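Long-range contacts in porin (PDB 2POR), which forms trimeric outer-membrane channels through which small hydrophilic solutes of up to about 0.6 kDa diffuse passively: residues Y200-E205 with H229-L234; I102-G107 with G166-D171; A213-T218 with T256-T261. All coordinates share one frame; numbering follows the deposited sequence.

Porin illustrates how elements outside the strands pack against one barrel wall. Contact 1 joins two neighbouring wall strands, and contact 2 fixes an inward-folded loop to another strand; their centres lie about 11 Å apart and they touch directly, Tyr200 OH standing 3.3 Å from Pro103 CD. Contact 3 sets the residues just after helix 208-214 against residues 257-260, its centre about 15 Å from that of contact 1 and about 18 Å from that of contact 2. One detergent molecule spans all three: its octyl end lies near Leu105 and Pro103 and beside His229, while its ether chain reaches Val214. A calcium ion lies about 5 Å from the Tyr104 side chain.

Contact 1 (Y200-E205 with H229-L234); sequences YYADGE and HKAYGL. With C8E ((hydroxyethyloxy)tri(ethyloxy)octane), chain H.
Tyr200 lays its ring over the backbone of the facing strand, and Tyr232 CA sits 4.0 Å from the ring centroid in a CH-pi contact. The same ring face covers the peptide of Gly233, with Tyr200 CE1 3.4 Å from Gly233 N. The fold-over depends on a chi1 of 70°, which sets CG between the backbone N and carbonyl carbon, while Gly233 brings no side chain into the ring's path. At the other end His229 mirrors this, bending across Gly204 until His229 ND1 is 3.1 Å from Gly204 C. Glu205 N lies at the imidazole edge, but its angle is too poor for a bond; His229 NE2 bonds instead to Gln183, as Tyr200 OH does to Gln250. Ala202 and Ala231 fill the middle, their CB atoms 4.2 Å apart, and Pro103 packs on Ala231. Three pairs of reciprocal N-H to C=O bonds hold the strands together, the shortest running 2.7 Å from Ala202 N to Ala231 O.

The other face is looser and partly exposed. Tyr201 and Tyr232 meet only at an angle, Tyr201 CD1 being 3.9 Å from Tyr232 CB. Asp203 and Lys230 run side by side, yet Asp203 OD1 and Lys230 NZ stay 4.1 Å apart, beyond a salt bridge. A detergent ether oxygen, O9, approaches the edge of the Tyr232 ring. Such alternation, with Tyr200 and Ala231 packed against the inward-folded loop and Tyr201, Asp203, Lys230 and Tyr232 on the other face, is characteristic of adjacent antiparallel strands in the 16-stranded porin barrel.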
loop_
_atom_site.group_PDB
_atom_site.type_symbol
_atom_site.label_atom_id
_atom_site.label_comp_id
_atom_site.label_asym_id
_atom_site.label_seq_id
_atom_site.Cartn_x
_atom_site.Cartn_y
_atom_site.Cartn_z
ATOM N N TYR A 200 37.100 5.600 3.138
ATOM C CA TYR A 200 36.839 6.721 2.243
ATOM C C TYR A 200 37.346 7.993 2.946
ATOM O O TYR A 200 37.533 7.992 4.164
ATOM C CB TYR A 200 35.328 6.874 1.941
ATOM C CG TYR A 200 34.517 7.363 3.155
ATOM C CD1 TYR A 200 34.121 6.493 4.166
ATOM C CD2 TYR A 200 34.229 8.735 3.271
ATOM C CE1 TYR A 200 33.450 6.983 5.289
ATOM C CE2 TYR A 200 33.565 9.230 4.389
ATOM C CZ TYR A 200 33.181 8.356 5.392
ATOM O OH TYR A 200 32.536 8.885 6.503
ATOM N N TYR A 201 37.501 9.043 2.188
ATOM C CA TYR A 201 37.806 10.331 2.722
ATOM C C TYR A 201 36.939 11.257 1.880
ATOM O O TYR A 201 36.856 11.103 0.654
ATOM C CB TYR A 201 39.295 10.596 2.535
ATOM C CG TYR A 201 39.603 12.051 2.846
ATOM C CD1 TYR A 201 39.757 12.409 4.170
ATOM C CD2 TYR A 201 39.683 12.979 1.811
ATOM C CE1 TYR A 201 39.995 13.725 4.475
ATOM C CE2 TYR A 201 39.915 14.300 2.116
ATOM C CZ TYR A 201 40.071 14.649 3.451
ATOM O OH TYR A 201 40.310 15.972 3.785
ATOM N N ALA A 202 36.295 12.253 2.503
ATOM C CA ALA A 202 35.440 13.202 1.784
ATOM C C ALA A 202 35.763 14.607 2.306
ATOM O O ALA A 202 36.045 14.788 3.488
ATOM C CB ALA A 202 33.932 12.954 2.039
ATOM N N ASP A 203 35.677 15.588 1.447
ATOM C CA ASP A 203 36.026 16.937 1.794
ATOM C C ASP A 203 35.154 17.881 0.980
ATOM O O ASP A 203 34.934 17.629 -0.220
ATOM C CB ASP A 203 37.515 17.096 1.473
ATOM C CG ASP A 203 38.073 18.431 1.872
ATOM O OD1 ASP A 203 38.404 18.630 3.039
ATOM O OD2 ASP A 203 38.148 19.285 1.005
ATOM N N GLY A 204 34.637 18.981 1.543
ATOM C CA GLY A 204 33.897 19.920 0.710
ATOM C C GLY A 204 33.331 21.060 1.530
ATOM O O GLY A 204 33.928 21.475 2.539
ATOM N N GLU A 205 32.161 21.536 1.127
ATOM C CA GLU A 205 31.512 22.565 1.912
ATOM C C GLU A 205 30.021 22.396 1.861
ATOM O O GLU A 205 29.456 21.917 0.879
ATOM C CB GLU A 205 31.875 23.958 1.424
ATOM C CG GLU A 205 31.439 24.299 0.033
ATOM C CD GLU A 205 31.984 25.629 -0.482
ATOM O OE1 GLU A 205 33.154 25.933 -0.218
ATOM O OE2 GLU A 205 31.223 26.331 -1.167
ATOM N N HIS A 229 33.920 21.127 5.411
ATOM C CA HIS A 229 33.756 19.912 6.204
ATOM C C HIS A 229 34.660 18.823 5.652
ATOM O O HIS A 229 35.128 18.891 4.502
ATOM C CB HIS A 229 32.293 19.369 6.174
ATOM C CG HIS A 229 31.810 18.900 4.775
ATOM N ND1 HIS A 229 31.685 19.590 3.636
ATOM C CD2 HIS A 229 31.390 17.604 4.489
ATOM C CE1 HIS A 229 31.215 18.794 2.697
ATOM N NE2 HIS A 229 31.046 17.611 3.229
ATOM N N LYS A 230 34.891 17.856 6.519
ATOM C CA LYS A 230 35.541 16.669 6.079
ATOM C C LYS A 230 34.913 15.501 6.786
ATOM O O LYS A 230 34.308 15.660 7.838
ATOM C CB LYS A 230 37.005 16.767 6.369
ATOM C CG LYS A 230 37.537 16.621 7.758
ATOM C CD LYS A 230 39.002 17.105 7.628
ATOM C CE LYS A 230 39.081 18.584 7.154
ATOM N NZ LYS A 230 40.373 19.002 6.629
ATOM N N ALA A 231 34.983 14.331 6.166
ATOM C CA ALA A 231 34.427 13.109 6.720
ATOM C C ALA A 231 35.358 11.984 6.257
ATOM O O ALA A 231 35.938 12.041 5.157
ATOM C CB ALA A 231 33.035 12.895 6.148
ATOM N N TYR A 232 35.605 10.989 7.081
ATOM C CA TYR A 232 36.399 9.836 6.665
ATOM C C TYR A 232 36.039 8.647 7.546
ATOM O O TYR A 232 35.500 8.826 8.650
ATOM C CB TYR A 232 37.925 10.139 6.737
ATOM C CG TYR A 232 38.376 10.865 7.991
ATOM C CD1 TYR A 232 38.338 12.250 7.987
ATOM C CD2 TYR A 232 38.779 10.162 9.113
ATOM C CE1 TYR A 232 38.697 12.939 9.122
ATOM C CE2 TYR A 232 39.154 10.850 10.257
ATOM C CZ TYR A 232 39.105 12.239 10.248
ATOM O OH TYR A 232 39.442 12.956 11.394
ATOM N N GLY A 233 36.252 7.401 7.109
ATOM C CA GLY A 233 35.893 6.244 7.907
ATOM C C GLY A 233 36.464 4.963 7.312
ATOM O O GLY A 233 37.052 4.918 6.229
ATOM N N LEU A 234 36.241 3.921 8.049
ATOM C CA LEU A 234 36.811 2.654 7.696
ATOM C C LEU A 234 35.937 1.554 8.243
ATOM O O LEU A 234 35.383 1.747 9.344
ATOM C CB LEU A 234 38.152 2.589 8.336
ATOM C CG LEU A 234 38.789 1.240 8.453
ATOM C CD1 LEU A 234 39.393 0.860 7.104
ATOM C CD2 LEU A 234 39.778 1.279 9.573
HETATM C C1 C8E H . 41.361 6.977 0.299
HETATM C C2 C8E H . 40.985 6.401 1.661
HETATM C C3 C8E H . 41.671 7.096 2.826
HETATM C C4 C8E H . 40.981 6.739 4.165
HETATM C C5 C8E H . 41.748 7.227 5.402
HETATM C C6 C8E H . 40.995 7.240 6.737
HETATM C C7 C8E H . 40.647 5.887 7.334
HETATM C C8 C8E H . 40.750 5.954 8.861
HETATM O O9 C8E H . 39.940 6.841 9.660
HETATM C C10 C8E H . 39.257 6.178 10.751
HETATM C C11 C8E H . 38.828 6.892 12.059
HETATM O O12 C8E H . 39.757 7.459 13.001
HETATM C C13 C8E H . 40.147 6.569 14.060
HETATM C C14 C8E H . 40.167 7.100 15.506
HETATM O O15 C8E H . 38.974 7.303 16.288
HETATM C C16 C8E H . 39.016 6.571 17.539
HETATM C C17 C8E H . 37.925 6.606 18.656
HETATM O O18 C8E H . 36.613 5.990 18.549
HETATM C C19 C8E H . 36.394 4.837 19.375
HETATM C C20 C8E H . 36.380 3.471 18.706
HETATM O O21 C8E H . 36.068 2.434 19.631
#

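Contact 2 (I102-G107 with G166-D171)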
loop_
_atom_site.group_PDB
_atom_site.type_symbol
_atom_site.label_atom_id
_atom_site.label_comp_id
_atom_site.label_asym_id
_atom_site.label_seq_id
_atom_site.Cartn_x
_atom_site.Cartn_y
_atom_site.Cartn_z
ATOM N N ILE A 102 27.700 5.789 4.442
ATOM C CA ILE A 102 28.678 6.801 4.154
ATOM C C ILE A 102 27.892 8.089 3.852
ATOM O O ILE A 102 26.829 8.010 3.221
ATOM C CB ILE A 102 29.568 6.290 2.953
ATOM C CG1 ILE A 102 30.520 5.191 3.457
ATOM C CG2 ILE A 102 30.356 7.437 2.306
ATOM C CD1 ILE A 102 31.403 4.599 2.306
ATOM N N PRO A 103 28.370 9.293 4.258
ATOM C CA PRO A 103 27.618 10.542 4.145
ATOM C C PRO A 103 27.685 11.159 2.774
ATOM O O PRO A 103 28.361 12.176 2.567
ATOM C CB PRO A 103 28.205 11.416 5.252
ATOM C CG PRO A 103 29.648 10.971 5.335
ATOM C CD PRO A 103 29.549 9.473 5.135
ATOM N N TYR A 104 27.003 10.556 1.793
ATOM C CA TYR A 104 27.018 11.137 0.472
ATOM C C TYR A 104 26.119 12.366 0.488
ATOM O O TYR A 104 25.106 12.409 1.181
ATOM C CB TYR A 104 26.515 10.131 -0.595
ATOM C CG TYR A 104 27.437 8.907 -0.663
ATOM C CD1 TYR A 104 28.643 9.008 -1.318
ATOM C CD2 TYR A 104 27.070 7.700 -0.077
ATOM C CE1 TYR A 104 29.469 7.894 -1.380
ATOM C CE2 TYR A 104 27.899 6.589 -0.146
ATOM C CZ TYR A 104 29.096 6.716 -0.803
ATOM O OH TYR A 104 29.981 5.680 -0.875
ATOM N N LEU A 105 26.528 13.351 -0.300
ATOM C CA LEU A 105 25.795 14.591 -0.413
ATOM C C LEU A 105 24.537 14.470 -1.262
ATOM O O LEU A 105 23.553 15.143 -0.960
ATOM C CB LEU A 105 26.747 15.698 -0.995
ATOM C CG LEU A 105 26.244 17.182 -1.150
ATOM C CD1 LEU A 105 25.997 17.769 0.240
ATOM C CD2 LEU A 105 27.265 18.020 -1.894
ATOM N N THR A 106 24.484 13.665 -2.351
ATOM C CA THR A 106 23.327 13.675 -3.250
ATOM C C THR A 106 22.686 12.281 -3.389
ATOM O O THR A 106 23.247 11.307 -2.861
ATOM C CB THR A 106 23.737 14.248 -4.677
ATOM O OG1 THR A 106 24.523 13.249 -5.347
ATOM C CG2 THR A 106 24.488 15.618 -4.589
ATOM N N GLY A 107 21.532 12.203 -4.082
ATOM C CA GLY A 107 20.820 10.965 -4.387
ATOM C C GLY A 107 20.306 10.390 -3.106
ATOM O O GLY A 107 20.368 11.020 -2.043
ATOM N N GLY A 166 34.744 10.402 -6.553
ATOM C CA GLY A 166 33.458 10.936 -6.894
ATOM C C GLY A 166 33.422 12.407 -6.539
ATOM O O GLY A 166 34.205 12.882 -5.714
ATOM N N TYR A 167 32.546 13.101 -7.204
ATOM C CA TYR A 167 32.375 14.483 -6.984
ATOM C C TYR A 167 30.892 14.684 -7.100
ATOM O O TYR A 167 30.231 14.399 -8.096
ATOM C CB TYR A 167 33.117 15.202 -8.037
ATOM C CG TYR A 167 32.853 16.662 -7.892
ATOM C CD1 TYR A 167 33.423 17.389 -6.858
ATOM C CD2 TYR A 167 31.979 17.227 -8.795
ATOM C CE1 TYR A 167 33.089 18.724 -6.742
ATOM C CE2 TYR A 167 31.639 18.557 -8.679
ATOM C CZ TYR A 167 32.198 19.288 -7.652
ATOM O OH TYR A 167 31.827 20.612 -7.544
ATOM N N GLU A 168 30.423 15.352 -6.072
ATOM C CA GLU A 168 29.016 15.643 -5.913
ATOM C C GLU A 168 28.739 17.120 -5.645
ATOM O O GLU A 168 29.506 17.776 -4.928
ATOM C CB GLU A 168 28.483 14.875 -4.748
ATOM C CG GLU A 168 28.801 13.385 -4.622
ATOM C CD GLU A 168 27.968 12.757 -3.531
ATOM O OE1 GLU A 168 26.795 12.484 -3.755
ATOM O OE2 GLU A 168 28.462 12.526 -2.446
ATOM N N LYS A 169 27.657 17.656 -6.168
ATOM C CA LYS A 169 27.284 19.020 -5.843
ATOM C C LYS A 169 25.782 19.292 -5.823
ATOM O O LYS A 169 24.983 18.581 -6.456
ATOM C CB LYS A 169 27.962 19.947 -6.810
ATOM C CG LYS A 169 27.519 19.726 -8.207
ATOM C CD LYS A 169 28.105 20.900 -8.892
ATOM C CE LYS A 169 27.027 21.362 -9.847
ATOM N NZ LYS A 169 27.327 22.715 -10.291
ATOM N N ILE A 170 25.356 20.283 -5.005
ATOM C CA ILE A 170 23.959 20.743 -4.953
ATOM C C ILE A 170 23.978 22.256 -5.243
ATOM O O ILE A 170 24.692 23.014 -4.599
ATOM C CB ILE A 170 23.276 20.486 -3.558
ATOM C CG1 ILE A 170 23.299 19.004 -3.145
ATOM C CG2 ILE A 170 21.832 20.998 -3.667
ATOM C CD1 ILE A 170 22.684 18.714 -1.779
ATOM N N ASP A 171 23.310 22.697 -6.285
ATOM C CA ASP A 171 23.101 24.080 -6.617
ATOM C C ASP A 171 21.813 24.572 -6.024
ATOM O O ASP A 171 20.728 24.043 -6.270
ATOM C CB ASP A 171 22.987 24.304 -8.089
ATOM C CG ASP A 171 24.269 23.952 -8.813
ATOM O OD1 ASP A 171 25.345 24.015 -8.206
ATOM O OD2 ASP A 171 24.166 23.598 -9.984
#
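The Tyr104 ring has Ile102 CG2 over one face, 3.4 Å above its plane, and Glu168 OE2 at its edge, 3.7 Å from Tyr104 CD1. Glu168 OE2 lies near the ring plane, and the carboxylate is turned 66° from it, which rules out a stack. Tyr104 belongs to the long loop between strands 68-73 and 118-125, which folds inward against the barrel wall as the constriction loop does in general porins; an inverse gamma turn centred on Pro103 bends it just beforehand.

Glu168 reaches from the strand with an extended chain beyond CG, and its carboxylate is gripped by three bonds. Leu105 N gives one to Glu168 OE2 at 3.0 Å. Glu168 OE1 takes two, from Thr106 N at 3.0 Å and from Thr106 OG1 at 2.9 Å. Both amides come from above the carboxylate plane, whereas the hydroxyl arrives on the anti side, only 16° out of it. With chi1 at 73°, the Thr106 hydroxyl is placed to donate alongside its own amide. Glu168 OE2 also lies close to Glu185 OE2, a nearness of like charges that could raise the proton affinity of one of the two acids.

Beyond this polar clamp the contact turns apolar, Leu105 CG lying 3.9 Å from Ile170 CD1. Tyr104 OH bonds to Gly84 O, and its ring packs on helix 78-83, whose Glu80 binds calcium. On the strand side of Thr106, the methyl CG2 comes to rest 3.5 Å from Lys169 O.

Contact 3 (A213-T218 with T256-T261). With C8E ((hydroxyethyloxy)tri(ethyloxy)octane), chain E.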
loop_
_atom_site.group_PDB
_atom_site.type_symbol
_atom_site.label_atom_id
_atom_site.label_comp_id
_atom_site.label_asym_id
_atom_site.label_seq_id
_atom_site.Cartn_x
_atom_site.Cartn_y
_atom_site.Cartn_z
ATOM N N ALA A 213 21.842 21.675 11.383
ATOM C CA ALA A 213 20.739 20.710 11.551
ATOM C C ALA A 213 21.261 19.266 11.666
ATOM O O ALA A 213 20.641 18.477 12.375
ATOM C CB ALA A 213 19.773 20.802 10.378
ATOM N N VAL A 214 22.417 18.893 11.070
ATOM C CA VAL A 214 23.048 17.583 11.272
ATOM C C VAL A 214 23.247 17.382 12.753
ATOM O O VAL A 214 22.996 16.280 13.238
ATOM C CB VAL A 214 24.461 17.442 10.621
ATOM C CG1 VAL A 214 25.197 16.143 11.011
ATOM C CG2 VAL A 214 24.262 17.490 9.142
ATOM N N PHE A 215 23.682 18.428 13.492
ATOM C CA PHE A 215 23.959 18.310 14.926
ATOM C C PHE A 215 22.793 18.737 15.793
ATOM O O PHE A 215 22.902 18.868 17.021
ATOM C CB PHE A 215 25.224 19.118 15.290
ATOM C CG PHE A 215 26.532 18.500 14.781
ATOM C CD1 PHE A 215 27.192 17.578 15.563
ATOM C CD2 PHE A 215 27.024 18.835 13.535
ATOM C CE1 PHE A 215 28.340 16.989 15.086
ATOM C CE2 PHE A 215 28.171 18.240 13.064
ATOM C CZ PHE A 215 28.822 17.322 13.839
ATOM N N ASP A 216 21.646 18.887 15.134
ATOM C CA ASP A 216 20.404 19.224 15.770
ATOM C C ASP A 216 20.459 20.601 16.443
ATOM O O ASP A 216 19.941 20.777 17.560
ATOM C CB ASP A 216 20.107 18.114 16.766
ATOM C CG ASP A 216 18.639 17.857 16.942
ATOM O OD1 ASP A 216 17.893 18.070 15.983
ATOM O OD2 ASP A 216 18.259 17.443 18.037
ATOM N N LEU A 217 21.101 21.562 15.769
ATOM C CA LEU A 217 21.308 22.902 16.319
ATOM C C LEU A 217 20.373 23.845 15.589
ATOM O O LEU A 217 20.145 23.634 14.385
ATOM C CB LEU A 217 22.761 23.340 16.119
ATOM C CG LEU A 217 23.836 22.497 16.793
ATOM C CD1 LEU A 217 25.171 23.024 16.378
ATOM C CD2 LEU A 217 23.667 22.494 18.280
ATOM N N THR A 218 19.742 24.813 16.287
ATOM C CA THR A 218 18.860 25.788 15.602
ATOM C C THR A 218 19.638 26.579 14.552
ATOM O O THR A 218 20.850 26.808 14.723
ATOM C CB THR A 218 18.166 26.859 16.599
ATOM O OG1 THR A 218 18.973 27.130 17.723
ATOM C CG2 THR A 218 16.833 26.347 17.044
ATOM N N THR A 256 33.647 25.192 12.294
ATOM C CA THR A 256 32.915 26.188 13.059
ATOM C C THR A 256 31.678 25.564 13.687
ATOM O O THR A 256 31.063 26.257 14.495
ATOM C CB THR A 256 32.432 27.472 12.239
ATOM O OG1 THR A 256 31.322 27.126 11.453
ATOM C CG2 THR A 256 33.501 28.035 11.328
ATOM N N ILE A 257 31.237 24.315 13.437
ATOM C CA ILE A 257 30.020 23.788 14.067
ATOM C C ILE A 257 30.496 22.766 15.053
ATOM O O ILE A 257 30.584 23.085 16.232
ATOM C CB ILE A 257 29.033 23.095 13.061
ATOM C CG1 ILE A 257 28.727 24.025 11.887
ATOM C CG2 ILE A 257 27.805 22.610 13.826
ATOM C CD1 ILE A 257 28.241 25.430 12.193
ATOM N N ASP A 258 30.881 21.562 14.629
ATOM C CA ASP A 258 31.280 20.531 15.562
ATOM C C ASP A 258 31.864 19.329 14.772
ATOM O O ASP A 258 31.900 19.373 13.542
ATOM C CB ASP A 258 30.055 20.098 16.386
ATOM C CG ASP A 258 30.389 19.548 17.788
ATOM O OD1 ASP A 258 31.572 19.431 18.175
ATOM O OD2 ASP A 258 29.444 19.229 18.519
ATOM N N ASP A 259 32.337 18.313 15.490
ATOM C CA ASP A 259 32.847 17.068 14.956
ATOM C C ASP A 259 32.206 15.950 15.753
ATOM O O ASP A 259 31.707 16.173 16.860
ATOM C CB ASP A 259 34.370 16.952 15.081
ATOM C CG ASP A 259 34.960 17.147 16.477
ATOM O OD1 ASP A 259 34.850 16.266 17.317
ATOM O OD2 ASP A 259 35.541 18.198 16.722
ATOM N N VAL A 260 32.148 14.746 15.200
ATOM C CA VAL A 260 31.622 13.598 15.914
ATOM C C VAL A 260 32.358 12.388 15.316
ATOM O O VAL A 260 32.755 12.391 14.142
ATOM C CB VAL A 260 30.065 13.549 15.702
ATOM C CG1 VAL A 260 29.661 13.460 14.224
ATOM C CG2 VAL A 260 29.540 12.385 16.519
ATOM N N THR A 261 32.615 11.418 16.183
ATOM C CA THR A 261 33.133 10.116 15.818
ATOM C C THR A 261 32.026 9.150 16.241
ATOM O O THR A 261 31.532 9.185 17.378
ATOM C CB THR A 261 34.449 9.811 16.573
ATOM O OG1 THR A 261 35.408 10.757 16.074
ATOM C CG2 THR A 261 34.909 8.344 16.410
HETATM C C1 C8E E . 27.827 15.827 3.701
HETATM C C2 C8E E . 26.399 15.683 4.166
HETATM C C3 C8E E . 26.469 14.906 5.435
HETATM C C4 C8E E . 25.026 14.718 5.804
HETATM C C5 C8E E . 24.791 13.431 6.586
HETATM C C6 C8E E . 25.625 13.287 7.856
HETATM C C7 C8E E . 25.106 12.180 8.792
HETATM C C8 C8E E . 26.058 12.192 9.958
HETATM O O9 C8E E . 25.749 11.556 11.181
HETATM C C10 C8E E . 25.941 12.427 12.291
HETATM C C11 C8E E . 25.950 11.669 13.574
HETATM O O12 C8E E . 25.513 12.301 14.767
HETATM C C13 C8E E . 24.123 12.079 15.035
HETATM C C14 C8E E . 23.236 13.320 15.203
HETATM O O15 C8E E . 23.618 14.324 16.169
HETATM C C16 C8E E . 22.629 14.601 17.186
HETATM C C17 C8E E . 22.938 14.167 18.642
HETATM O O18 C8E E . 22.332 14.714 19.846
HETATM C C19 C8E E . 22.981 15.936 20.307
HETATM C C20 C8E E . 23.616 15.950 21.715
HETATM O O21 C8E E . 24.062 14.631 22.059
#
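Ile257 opens the contact by turning its CG2 methyl between two side chains of the other segment: Ile257 CG2 lies 3.7 Å from Leu217 CD1 and 3.9 Å from Phe215 CD2. That branch stands anti to the backbone N, with CG1 at a chi1 of -52°, and the far end of the side chain leads away from the contact.

Asp258 comes next and supplies the central touch, a CH-pi contact in which Asp258 CB stands 3.8 Å from the centroid of the Phe215 ring, nearly over its middle. Its carbonyl oxygen also approaches the ring, Asp258 O being 3.7 Å from Phe215 CZ, while its carboxylate takes a weak bond from Asp259 N through OD1. Asp259 turns its side chain away and offers little more than a backbone oxygen. Val260 completes the surface, with Val260 CG1 3.9 Å from Phe215 CE1.

The meeting is thus a phenylalanine ring laid against residues 257-260, made by van der Waals and CH-pi contact. Two local motifs shape it: a Schellman motif with Asp216 as C-prime residue ends helix 208-214, and a classic beta bulge places Ile257 and Asp258 opposite Ile254. Val214 packs on Leu252 of strand 243-254, while Phe215, just past the helix, touches Ile254 of that strand and spans to residues 257-260.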